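Local coordinates for uncharacterized protein Rv2277c (Mycobacterium tuberculosis, PDB 5VUG) that is uncharacterized but, as a TIM-barrel member of the glycerophosphodiester phosphodiesterase family, probably hydrolyses phosphoric diesters, at residues 180-185 / 235-240; 133-138 / 158-163; 32-37 / 271-276. All coordinates share one frame; numbering follows the deposited sequence.

Interaction 1: residues 180-185 / 235-240; sequences RQRLFN and VDCFRS
One face of the Phe238 ring carries the side chain of Arg182. The CD methylene lies over this face, 4.0 Å from the ring centroid, in a CH-pi contact. The guanidinium follows as a cation-pi partner, with CZ of Arg182 4.6 Å from the centroid of Phe238. Its plane stands nearly upright on the ring, at 84°, so an edge of the guanidinium meets the face and the two groups are not stacked. NH1 makes this approach and comes to 3.1 Å from Phe238 CE2. The bend at chi3 (-63°) brings NH1 over the CE2 side of the ring, while CD lies over the face toward its rim. Leu183 meets the ring obliquely, with CD2 3.6 Å from Phe238 CE1. Trp230 adds an edge-to-face ring contact with Phe238.

On the helix 232-239 side, Cys237 adds its sulfur. SG lies 3.6 Å from Arg182 CD and is tied to Cys192 in a disulfide. The bond joins helix 232-239 to the chain just beyond helix 176-189. These helices belong to the outer layer of the TIM barrel. Over these segments their axes approach to 10.6 Å, with 137° between their N-to-C directions. Arg182 and Phe238 span most of this gap, with Leu183 and Cys237 filling in beside them. Helix 176-189 also faces the second subunit: Arg180 forms a salt bridge with Glu214 of that subunit.

All four touching residues are buried. The guanidinium of Arg182 is held from several directions: NH1 pairs with Glu174, NE bonds Pro194 O and NH2 bonds Gln195 O. These partners fix its rotation, and Glu174 would be expected to balance its charge. The ring of Phe238 probably adds electrostatic stabilisation, so a buried positive group can sit within an otherwise largely apolar helix contact.

Interaction 2: residues 133-138 / 158-163; sequences PLVSAV and ADITAA
Two successive outer helices of the TIM barrel, 134-145 and 158-165, meet where Val135 packs against Ile160 and Ala163. The contact is apolar, with no hydrogen bond across it. Val135 points toward the second helix and uses both of its methyls. CG2 lies beside the backbone N of its own residue and reaches two partners: Ile160 CG2 at 4.2 Å and Ala163 CB, also at 4.2 Å. CG1 is anti to that N (chi1 166°). It rests instead on the backbone of the other helix, 3.8 Å from Ala163 O.

Ile160 makes its touch with the CG2 branch, while its CG1 and CD1 lie farther from Val135. The Ala163 side chain is only a methyl, and its small size lets the backbones come close. The CA atoms of Val135 and Ala163 are 6.9 Å apart.

The helices flank strand 151-154 in sequence. Helix 134-145 leads into this strand from the parallel strand 121-125, which makes a beta-alpha-beta crossover. Helix 158-165 follows the strand and leads toward 171-172. Leu126 and Gln167 also pack on Val135, and Ser155 touches Ile160.

Helix 134-145 starts just after Pro133, which occupies the N-cap position and follows a cis peptide bond. Pro133 O accepts from Ala137 N at 2.9 Å. Next to it, Leu134 packs on Val48 of strand 41-48.

Interaction 3: residues 32-37 / 271-276; sequences TNAVAA and DSPLAA
A water joins Ala37 O and Pro273 O, donating to both carbonyls. It lies 2.8 Å from Ala37 O and 2.9 Å from Pro273 O. Ala37 O also receives a weak hydrogen bond from Gln277. The bridge sits where the TIM barrel closes. Strands 12-16 and 267-270 pair in parallel, and helices 28-36 and 273-277 follow them on the outside.

Beside the water the contact is apolar and is centred on the Pro273 ring. Ala34 in the last turn of helix 28-36 and Ala37 just after it touch the ring on separate carbons. Ala37 CB meets Pro273 CB at 3.9 Å, and Ala34 CB meets Pro273 CG at 4.2 Å. Exposed Leu274 adds a looser touch, with CD2 4.4 Å from Ala37 CB. Ala15 of strand 12-16 packs on both Ala34 and Pro273, so the helix ends rest on the same strand.

Pro273 opens its helix and Ser272 is the N-cap. Asp22 braces this start by bonding both Ser272 OG and Leu274 N. One residue earlier, Asp271 bonds His16 at the end of strand 12-16 through OD1 and ND1. The cap itself is nearly straight: Ser272 OG, anti to its own N (chi1 178°), accepts from Ala275 N at 3.0 Å with an angle of 163° at the hydrogen.

Overall arrangement
All three contacts join elements packed around one TIM barrel, but none share a helix or touch another. Interaction 1 is fully buried and the most varied chemically, with a cation, an aromatic ring and a disulfide sulfur. It also lies near the second subunit, which reaches its first helix; interactions 2 and 3 have no such neighbour. Those two are partly buried, built from aliphatic side chains, and lie on opposite sides of the chain's centre, about 29 Å apart between centres. Interaction 2 joins helices close in sequence, whereas interaction 3 brings the two ends of the barrel together and adds a water bridge. Interactions 1 and 2 both fall between its segments in sequence.

Interaction 1: residues 180-185 / 235-240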
ATOM      1  N   ARG A 180       3.138  -0.230 -11.613  1.00 10.85           N
ATOM      2  CA  ARG A 180       2.606  -0.285 -10.251  1.00 10.26           C
ATOM      3  C   ARG A 180       3.197   0.814  -9.375  1.00 11.89           C
ATOM      4  O   ARG A 180       2.485   1.425  -8.567  1.00 11.67           O
ATOM      5  CB  ARG A 180       2.879  -1.658  -9.627  1.00 11.77           C
ATOM      6  CG  ARG A 180       2.207  -1.873  -8.260  1.00 13.08           C
ATOM      7  CD  ARG A 180       2.539  -3.241  -7.635  1.00 13.96           C
ATOM      8  NE  ARG A 180       3.987  -3.427  -7.583  1.00 12.94           N
ATOM      9  CZ  ARG A 180       4.668  -4.294  -8.329  1.00 13.68           C
ATOM     10  NH1 ARG A 180       4.035  -5.120  -9.161  1.00 13.91           N
ATOM     11  NH2 ARG A 180       5.989  -4.338  -8.238  1.00 15.98           N
ATOM     12  N   GLN A 181       4.503   1.061  -9.502  1.00 11.41           N
ATOM     13  CA  GLN A 181       5.147   2.118  -8.728  1.00 11.00           C
ATOM     14  C   GLN A 181       4.534   3.478  -9.041  1.00 11.68           C
ATOM     15  O   GLN A 181       4.236   4.264  -8.133  1.00 11.87           O
ATOM     16  CB  GLN A 181       6.639   2.136  -9.040  1.00 12.60           C
ATOM     17  CG  GLN A 181       7.399   3.156  -8.223  1.00 14.98           C
ATOM     18  CD  GLN A 181       7.541   2.723  -6.784  1.00 19.56           C
ATOM     19  OE1 GLN A 181       8.157   1.695  -6.492  1.00 25.16           O
ATOM     20  NE2 GLN A 181       6.956   3.488  -5.876  1.00 20.37           N
ATOM     21  N   ARG A 182       4.334   3.774 -10.330  1.00 12.39           N
ATOM     22  CA  ARG A 182       3.778   5.069 -10.701  1.00 11.67           C
ATOM     23  C   ARG A 182       2.346   5.212 -10.198  1.00 10.85           C
ATOM     24  O   ARG A 182       1.966   6.273  -9.686  1.00 10.66           O
ATOM     25  CB  ARG A 182       3.853   5.273 -12.217  1.00 11.27           C
ATOM     26  CG  ARG A 182       3.733   6.737 -12.608  1.00 11.35           C
ATOM     27  CD  ARG A 182       3.773   6.985 -14.113  1.00 12.67           C
ATOM     28  NE  ARG A 182       5.033   6.595 -14.750  1.00 14.21           N
ATOM     29  CZ  ARG A 182       5.198   5.480 -15.455  1.00 14.22           C
ATOM     30  NH1 ARG A 182       4.187   4.631 -15.608  1.00 13.28           N
ATOM     31  NH2 ARG A 182       6.370   5.211 -16.005  1.00 16.05           N
ATOM     32  N   LEU A 183       1.547   4.145 -10.307  1.00 11.03           N
ATOM     33  CA  LEU A 183       0.162   4.207  -9.846  1.00  9.91           C
ATOM     34  C   LEU A 183       0.089   4.402  -8.342  1.00 11.04           C
ATOM     35  O   LEU A 183      -0.744   5.174  -7.852  1.00 11.63           O
ATOM     36  CB  LEU A 183      -0.574   2.925 -10.225  1.00 10.53           C
ATOM     37  CG  LEU A 183      -0.957   2.797 -11.697  1.00 11.05           C
ATOM     38  CD1 LEU A 183      -1.441   1.377 -11.940  1.00 10.83           C
ATOM     39  CD2 LEU A 183      -2.027   3.841 -12.081  1.00 11.56           C
ATOM     40  N   PHE A 184       0.934   3.695  -7.587  1.00 10.62           N
ATOM     41  CA  PHE A 184       0.889   3.839  -6.138  1.00 10.44           C
ATOM     42  C   PHE A 184       1.478   5.166  -5.676  1.00 11.09           C
ATOM     43  O   PHE A 184       0.989   5.745  -4.696  1.00 11.74           O
ATOM     44  CB  PHE A 184       1.502   2.624  -5.437  1.00 12.77           C
ATOM     45  CG  PHE A 184       0.524   1.495  -5.253  1.00 14.22           C
ATOM     46  CD1 PHE A 184      -0.430   1.552  -4.241  1.00 14.84           C
ATOM     47  CD2 PHE A 184       0.520   0.402  -6.109  1.00 13.65           C
ATOM     48  CE1 PHE A 184      -1.355   0.529  -4.070  1.00 14.68           C
ATOM     49  CE2 PHE A 184      -0.406  -0.631  -5.942  1.00 13.71           C
ATOM     50  CZ  PHE A 184      -1.340  -0.562  -4.915  1.00 14.49           C
ATOM     51  N   ASN A 185       2.506   5.678  -6.354  1.00 12.29           N
ATOM     52  CA  ASN A 185       2.961   7.029  -6.027  1.00 13.50           C
ATOM     53  C   ASN A 185       1.846   8.044  -6.252  1.00 13.95           C
ATOM     54  O   ASN A 185       1.598   8.911  -5.405  1.00 14.72           O
ATOM     55  CB  ASN A 185       4.205   7.401  -6.838  1.00 14.12           C
ATOM     56  CG  ASN A 185       5.500   6.943  -6.180  1.00 14.85           C
ATOM     57  OD1 ASN A 185       5.587   6.838  -4.952  1.00 17.62           O
ATOM     58  ND2 ASN A 185       6.521   6.673  -6.997  1.00 13.31           N
ATOM     59  N   VAL A 235      -4.469   8.703 -14.908  1.00 14.82           N
ATOM     60  CA  VAL A 235      -4.439   8.578 -16.366  1.00 16.05           C
ATOM     61  C   VAL A 235      -3.656   9.736 -16.975  1.00 15.30           C
ATOM     62  O   VAL A 235      -2.785   9.542 -17.832  1.00 17.13           O
ATOM     63  CB  VAL A 235      -5.862   8.475 -16.943  1.00 16.39           C
ATOM     64  CG1 VAL A 235      -5.825   8.561 -18.464  1.00 18.34           C
ATOM     65  CG2 VAL A 235      -6.515   7.173 -16.508  1.00 16.40           C
ATOM     66  N   ASP A 236      -3.940  10.960 -16.519  1.00 17.70           N
ATOM     67  CA  ASP A 236      -3.225  12.126 -17.028  1.00 19.59           C
ATOM     68  C   ASP A 236      -1.730  12.035 -16.747  1.00 19.08           C
ATOM     69  O   ASP A 236      -0.910  12.420 -17.591  1.00 19.57           O
ATOM     70  CB  ASP A 236      -3.804  13.407 -16.434  1.00 24.03           C
ATOM     71  CG  ASP A 236      -2.961  14.636 -16.767  1.00 35.14           C
ATOM     72  OD1 ASP A 236      -2.030  14.969 -15.993  1.00 37.14           O
ATOM     73  OD2 ASP A 236      -3.216  15.260 -17.819  1.00 39.25           O
ATOM     74  N   CYS A 237      -1.353  11.561 -15.557  1.00 17.69           N
ATOM     75  CA  CYS A 237       0.063  11.354 -15.257  1.00 17.19           C
ATOM     76  C   CYS A 237       0.719  10.432 -16.285  1.00 18.19           C
ATOM     77  O   CYS A 237       1.798  10.736 -16.812  1.00 18.01           O
ATOM     78  CB  CYS A 237       0.224  10.811 -13.833  1.00 16.43           C
ATOM     79  SG  CYS A 237       1.788   9.955 -13.497  1.00 20.37           S
ATOM     80  N   PHE A 238       0.071   9.306 -16.599  1.00 15.25           N
ATOM     81  CA  PHE A 238       0.653   8.367 -17.558  1.00 14.84           C
ATOM     82  C   PHE A 238       0.729   8.963 -18.960  1.00 16.56           C
ATOM     83  O   PHE A 238       1.740   8.802 -19.655  1.00 16.59           O
ATOM     84  CB  PHE A 238      -0.157   7.066 -17.594  1.00 13.62           C
ATOM     85  CG  PHE A 238       0.253   6.055 -16.551  1.00 11.57           C
ATOM     86  CD1 PHE A 238       0.064   6.311 -15.199  1.00 11.59           C
ATOM     87  CD2 PHE A 238       0.818   4.842 -16.925  1.00 12.44           C
ATOM     88  CE1 PHE A 238       0.438   5.370 -14.244  1.00 12.50           C
ATOM     89  CE2 PHE A 238       1.190   3.897 -15.980  1.00 13.13           C
ATOM     90  CZ  PHE A 238       1.006   4.162 -14.640  1.00 12.75           C
ATOM     91  N   ARG A 239      -0.315   9.675 -19.386  1.00 18.34           N
ATOM     92  CA  ARG A 239      -0.503   9.951 -20.803  1.00 22.10           C
ATOM     93  C   ARG A 239      -0.072  11.335 -21.258  1.00 24.48           C
ATOM     94  O   ARG A 239       0.199  11.513 -22.454  1.00 25.45           O
ATOM     95  CB  ARG A 239      -1.969   9.745 -21.188  1.00 22.22           C
ATOM     96  CG  ARG A 239      -2.354   8.286 -21.232  1.00 25.87           C
ATOM     97  CD  ARG A 239      -3.501   8.098 -22.175  1.00 32.14           C
ATOM     98  NE  ARG A 239      -4.719   8.636 -21.596  1.00 32.74           N
ATOM     99  CZ  ARG A 239      -5.697   9.181 -22.302  1.00 37.85           C
ATOM    100  NH1 ARG A 239      -6.779   9.641 -21.687  1.00 34.26           N
ATOM    101  NH2 ARG A 239      -5.581   9.277 -23.621  1.00 41.47           N
ATOM    102  N   SER A 240      -0.013  12.317 -20.366  1.00 25.27           N
ATOM    103  CA  SER A 240       0.171  13.695 -20.803  1.00 25.44           C
ATOM    104  C   SER A 240       1.567  13.891 -21.380  1.00 28.72           C
ATOM    105  O   SER A 240       2.570  13.651 -20.697  1.00 31.58           O
ATOM    106  CB  SER A 240      -0.066  14.657 -19.643  1.00 26.63           C
ATOM    107  OG  SER A 240       0.088  15.990 -20.086  1.00 30.78           O
TER

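Interaction 2: residues 133-138 / 158-163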
ATOM      1  N   PRO A 133      13.675 -20.435 -23.587  1.00 18.14           N
ATOM      2  CA  PRO A 133      13.659 -19.853 -24.938  1.00 14.90           C
ATOM      3  C   PRO A 133      12.349 -19.224 -25.419  1.00 15.35           C
ATOM      4  O   PRO A 133      12.270 -18.898 -26.616  1.00 15.36           O
ATOM      5  CB  PRO A 133      13.968 -21.067 -25.813  1.00 16.39           C
ATOM      6  CG  PRO A 133      13.262 -22.177 -25.109  1.00 19.56           C
ATOM      7  CD  PRO A 133      13.453 -21.894 -23.631  1.00 17.91           C
ATOM      8  N   LEU A 134      11.362 -19.064 -24.535  1.00 13.72           N
ATOM      9  CA  LEU A 134      10.067 -18.510 -24.940  1.00 12.66           C
ATOM     10  C   LEU A 134      10.215 -17.172 -25.669  1.00 10.00           C
ATOM     11  O   LEU A 134       9.621 -16.967 -26.730  1.00 10.93           O
ATOM     12  CB  LEU A 134       9.143 -18.360 -23.722  1.00 12.09           C
ATOM     13  CG  LEU A 134       7.801 -17.670 -23.975  1.00 13.65           C
ATOM     14  CD1 LEU A 134       6.975 -18.487 -24.954  1.00 15.01           C
ATOM     15  CD2 LEU A 134       7.020 -17.448 -22.667  1.00 14.66           C
ATOM     16  N   VAL A 135      11.001 -16.247 -25.110  1.00 11.14           N
ATOM     17  CA  VAL A 135      11.074 -14.897 -25.675  1.00 10.69           C
ATOM     18  C   VAL A 135      11.656 -14.933 -27.085  1.00 10.06           C
ATOM     19  O   VAL A 135      11.113 -14.320 -28.014  1.00 10.51           O
ATOM     20  CB  VAL A 135      11.840 -13.949 -24.732  1.00 12.05           C
ATOM     21  CG1 VAL A 135      12.219 -12.660 -25.436  1.00 11.31           C
ATOM     22  CG2 VAL A 135      10.994 -13.632 -23.479  1.00 13.01           C
ATOM     23  N   SER A 136      12.755 -15.671 -27.275  1.00 11.00           N
ATOM     24  CA  SER A 136      13.342 -15.798 -28.609  1.00 11.05           C
ATOM     25  C   SER A 136      12.386 -16.488 -29.581  1.00 11.45           C
ATOM     26  O   SER A 136      12.260 -16.074 -30.744  1.00 11.50           O
ATOM     27  CB  SER A 136      14.662 -16.568 -28.532  1.00 12.44           C
ATOM     28  OG  SER A 136      15.237 -16.710 -29.825  1.00 14.99           O
ATOM     29  N   ALA A 137      11.730 -17.559 -29.133  1.00 11.32           N
ATOM     30  CA  ALA A 137      10.805 -18.271 -30.007  1.00 10.56           C
ATOM     31  C   ALA A 137       9.658 -17.366 -30.441  1.00 10.99           C
ATOM     32  O   ALA A 137       9.240 -17.391 -31.609  1.00 12.09           O
ATOM     33  CB  ALA A 137      10.287 -19.531 -29.308  1.00 11.16           C
ATOM     34  N   VAL A 138       9.158 -16.537 -29.522  1.00 10.46           N
ATOM     35  CA  VAL A 138       8.088 -15.609 -29.875  1.00 10.70           C
ATOM     36  C   VAL A 138       8.590 -14.558 -30.852  1.00 11.57           C
ATOM     37  O   VAL A 138       7.922 -14.251 -31.849  1.00 11.66           O
ATOM     38  CB  VAL A 138       7.461 -14.982 -28.615  1.00  8.99           C
ATOM     39  CG1 VAL A 138       6.541 -13.793 -29.006  1.00 10.25           C
ATOM     40  CG2 VAL A 138       6.653 -16.030 -27.836  1.00 11.40           C
ATOM     41  N   ALA A 158       9.348  -8.669 -14.462  1.00 17.27           N
ATOM     42  CA  ALA A 158      10.295  -7.708 -15.021  1.00 18.41           C
ATOM     43  C   ALA A 158      11.404  -8.381 -15.820  1.00 19.89           C
ATOM     44  O   ALA A 158      11.941  -7.778 -16.759  1.00 19.58           O
ATOM     45  CB  ALA A 158      10.889  -6.858 -13.897  1.00 18.87           C
ATOM     46  N   ASP A 159      11.777  -9.615 -15.464  1.00 19.99           N
ATOM     47  CA  ASP A 159      12.846 -10.285 -16.201  1.00 19.63           C
ATOM     48  C   ASP A 159      12.409 -10.642 -17.614  1.00 17.80           C
ATOM     49  O   ASP A 159      13.229 -10.629 -18.541  1.00 18.83           O
ATOM     50  CB  ASP A 159      13.284 -11.556 -15.476  1.00 21.58           C
ATOM     51  CG  ASP A 159      13.876 -11.282 -14.110  1.00 29.52           C
ATOM     52  OD1 ASP A 159      14.488 -10.209 -13.920  1.00 32.75           O
ATOM     53  OD2 ASP A 159      13.735 -12.157 -13.227  1.00 32.25           O
ATOM     54  N   ILE A 160      11.131 -10.978 -17.788  1.00 17.42           N
ATOM     55  CA  ILE A 160      10.600 -11.267 -19.115  1.00 14.78           C
ATOM     56  C   ILE A 160      10.509  -9.990 -19.949  1.00 13.83           C
ATOM     57  O   ILE A 160      10.894  -9.972 -21.124  1.00 14.11           O
ATOM     58  CB  ILE A 160       9.251 -12.005 -18.995  1.00 15.30           C
ATOM     59  CG1 ILE A 160       9.477 -13.371 -18.334  1.00 19.30           C
ATOM     60  CG2 ILE A 160       8.602 -12.170 -20.351  1.00 15.32           C
ATOM     61  CD1 ILE A 160       8.221 -14.160 -18.101  1.00 20.59           C
ATOM     62  N   THR A 161       9.993  -8.906 -19.354  1.00 13.58           N
ATOM     63  CA  THR A 161       9.984  -7.606 -20.025  1.00 14.84           C
ATOM     64  C   THR A 161      11.379  -7.222 -20.520  1.00 15.20           C
ATOM     65  O   THR A 161      11.546  -6.798 -21.668  1.00 15.31           O
ATOM     66  CB  THR A 161       9.454  -6.527 -19.067  1.00 13.30           C
ATOM     67  OG1 THR A 161       8.140  -6.881 -18.625  1.00 16.21           O
ATOM     68  CG2 THR A 161       9.400  -5.163 -19.752  1.00 16.23           C
ATOM     69  N   ALA A 162      12.393  -7.351 -19.658  1.00 15.87           N
ATOM     70  CA  ALA A 162      13.744  -6.947 -20.042  1.00 16.95           C
ATOM     71  C   ALA A 162      14.287  -7.819 -21.171  1.00 16.76           C
ATOM     72  O   ALA A 162      14.934  -7.314 -22.099  1.00 17.93           O
ATOM     73  CB  ALA A 162      14.673  -6.994 -18.828  1.00 19.85           C
ATOM     74  N   ALA A 163      14.042  -9.131 -21.102  1.00 16.61           N
ATOM     75  CA  ALA A 163      14.475 -10.024 -22.170  1.00 17.29           C
ATOM     76  C   ALA A 163      13.784  -9.687 -23.486  1.00 15.93           C
ATOM     77  O   ALA A 163      14.423  -9.686 -24.548  1.00 16.97           O
ATOM     78  CB  ALA A 163      14.197 -11.476 -21.776  1.00 15.21           C
TER

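Interaction 3: residues 32-37 / 271-276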
ATOM      1  N   THR A  32     -11.773 -16.373 -33.303  1.00 12.46           N
ATOM      2  CA  THR A  32     -12.648 -16.065 -34.432  1.00 14.17           C
ATOM      3  C   THR A  32     -13.947 -15.434 -33.950  1.00 13.40           C
ATOM      4  O   THR A  32     -14.445 -14.464 -34.544  1.00 14.88           O
ATOM      5  CB  THR A  32     -12.942 -17.346 -35.221  1.00 16.04           C
ATOM      6  OG1 THR A  32     -11.721 -17.865 -35.765  1.00 17.11           O
ATOM      7  CG2 THR A  32     -13.914 -17.070 -36.366  1.00 17.68           C
ATOM      8  N   ASN A  33     -14.510 -15.975 -32.869  1.00 13.08           N
ATOM      9  CA  ASN A  33     -15.750 -15.423 -32.344  1.00 13.06           C
ATOM     10  C   ASN A  33     -15.540 -14.035 -31.761  1.00 12.27           C
ATOM     11  O   ASN A  33     -16.423 -13.181 -31.884  1.00 14.41           O
ATOM     12  CB  ASN A  33     -16.364 -16.380 -31.327  1.00 15.43           C
ATOM     13  CG  ASN A  33     -17.177 -17.477 -31.989  1.00 19.97           C
ATOM     14  OD1 ASN A  33     -16.728 -18.612 -32.131  1.00 25.90           O
ATOM     15  ND2 ASN A  33     -18.380 -17.137 -32.398  1.00 23.66           N
ATOM     16  N   ALA A  34     -14.374 -13.786 -31.150  1.00 12.45           N
ATOM     17  CA  ALA A  34     -14.091 -12.465 -30.597  1.00 11.40           C
ATOM     18  C   ALA A  34     -13.993 -11.415 -31.699  1.00 12.34           C
ATOM     19  O   ALA A  34     -14.552 -10.317 -31.565  1.00 12.50           O
ATOM     20  CB  ALA A  34     -12.806 -12.509 -29.762  1.00 11.75           C
ATOM     21  N   VAL A  35     -13.299 -11.733 -32.799  1.00 12.84           N
ATOM     22  CA  VAL A  35     -13.281 -10.836 -33.957  1.00 13.11           C
ATOM     23  C   VAL A  35     -14.704 -10.537 -34.414  1.00 13.84           C
ATOM     24  O   VAL A  35     -15.069  -9.380 -34.649  1.00 14.64           O
ATOM     25  CB  VAL A  35     -12.432 -11.427 -35.099  1.00 14.29           C
ATOM     26  CG1 VAL A  35     -12.484 -10.523 -36.326  1.00 15.96           C
ATOM     27  CG2 VAL A  35     -10.986 -11.640 -34.660  1.00 13.69           C
ATOM     28  N   ALA A  36     -15.532 -11.583 -34.543  1.00 13.20           N
ATOM     29  CA  ALA A  36     -16.905 -11.412 -35.006  1.00 17.42           C
ATOM     30  C   ALA A  36     -17.731 -10.554 -34.052  1.00 16.68           C
ATOM     31  O   ALA A  36     -18.694  -9.901 -34.484  1.00 18.38           O
ATOM     32  CB  ALA A  36     -17.555 -12.780 -35.189  1.00 18.25           C
ATOM     33  N   ALA A  37     -17.371 -10.540 -32.762  1.00 16.09           N
ATOM     34  CA  ALA A  37     -18.038  -9.708 -31.767  1.00 15.91           C
ATOM     35  C   ALA A  37     -17.529  -8.272 -31.750  1.00 13.40           C
ATOM     36  O   ALA A  37     -17.958  -7.491 -30.894  1.00 18.26           O
ATOM     37  CB  ALA A  37     -17.919 -10.327 -30.366  1.00 16.50           C
ATOM     38  N   ASP A 271     -13.480 -10.291 -20.269  1.00 11.98           N
ATOM     39  CA  ASP A 271     -13.647 -11.733 -20.420  1.00 12.73           C
ATOM     40  C   ASP A 271     -14.763 -12.092 -21.389  1.00 12.62           C
ATOM     41  O   ASP A 271     -14.768 -13.208 -21.921  1.00 14.47           O
ATOM     42  CB  ASP A 271     -13.951 -12.399 -19.075  1.00 14.32           C
ATOM     43  CG  ASP A 271     -12.745 -12.446 -18.148  1.00 20.63           C
ATOM     44  OD1 ASP A 271     -11.696 -11.869 -18.485  1.00 24.07           O
ATOM     45  OD2 ASP A 271     -12.846 -13.086 -17.078  1.00 23.79           O
ATOM     46  N   SER A 272     -15.718 -11.194 -21.619  1.00 11.78           N
ATOM     47  CA  SER A 272     -16.852 -11.489 -22.495  1.00 12.59           C
ATOM     48  C   SER A 272     -17.001 -10.417 -23.561  1.00 12.80           C
ATOM     49  O   SER A 272     -17.705  -9.418 -23.355  1.00 14.70           O
ATOM     50  CB  SER A 272     -18.149 -11.622 -21.702  1.00 13.21           C
ATOM     51  OG  SER A 272     -19.239 -11.873 -22.570  1.00 16.16           O
ATOM     52  N   PRO A 273     -16.375 -10.605 -24.720  1.00 13.15           N
ATOM     53  CA  PRO A 273     -16.660  -9.727 -25.863  1.00 13.90           C
ATOM     54  C   PRO A 273     -18.141  -9.609 -26.178  1.00 14.20           C
ATOM     55  O   PRO A 273     -18.590  -8.539 -26.603  1.00 14.29           O
ATOM     56  CB  PRO A 273     -15.880 -10.402 -26.996  1.00 12.78           C
ATOM     57  CG  PRO A 273     -14.680 -10.985 -26.281  1.00 12.70           C
ATOM     58  CD  PRO A 273     -15.238 -11.508 -24.979  1.00 12.85           C
ATOM     59  N   LEU A 274     -18.925 -10.673 -25.963  1.00 15.47           N
ATOM     60  CA  LEU A 274     -20.356 -10.586 -26.233  1.00 18.93           C
ATOM     61  C   LEU A 274     -21.046  -9.606 -25.289  1.00 19.32           C
ATOM     62  O   LEU A 274     -21.873  -8.791 -25.727  1.00 18.96           O
ATOM     63  CB  LEU A 274     -20.995 -11.977 -26.173  1.00 17.94           C
ATOM     64  CG  LEU A 274     -20.687 -12.860 -27.386  1.00 20.47           C
ATOM     65  CD1 LEU A 274     -21.060 -14.323 -27.133  1.00 21.56           C
ATOM     66  CD2 LEU A 274     -21.410 -12.322 -28.626  1.00 21.40           C
ATOM     67  N   ALA A 275     -20.723  -9.661 -23.992  1.00 17.09           N
ATOM     68  CA  ALA A 275     -21.282  -8.689 -23.057  1.00 17.64           C
ATOM     69  C   ALA A 275     -20.810  -7.281 -23.385  1.00 18.35           C
ATOM     70  O   ALA A 275     -21.583  -6.319 -23.287  1.00 18.66           O
ATOM     71  CB  ALA A 275     -20.896  -9.054 -21.624  1.00 18.11           C
ATOM     72  N   ALA A 276     -19.545  -7.146 -23.797  1.00 17.84           N
ATOM     73  CA  ALA A 276     -18.976  -5.828 -24.069  1.00 17.91           C
ATOM     74  C   ALA A 276     -19.631  -5.162 -25.271  1.00 17.74           C
ATOM     75  O   ALA A 276     -19.706  -3.929 -25.321  1.00 18.40           O
ATOM     76  CB  ALA A 276     -17.460  -5.928 -24.258  1.00 18.84           C
TER
HETATM   77  O   HOH W   1     -17.068  -6.830 -28.324  1.00 17.68           O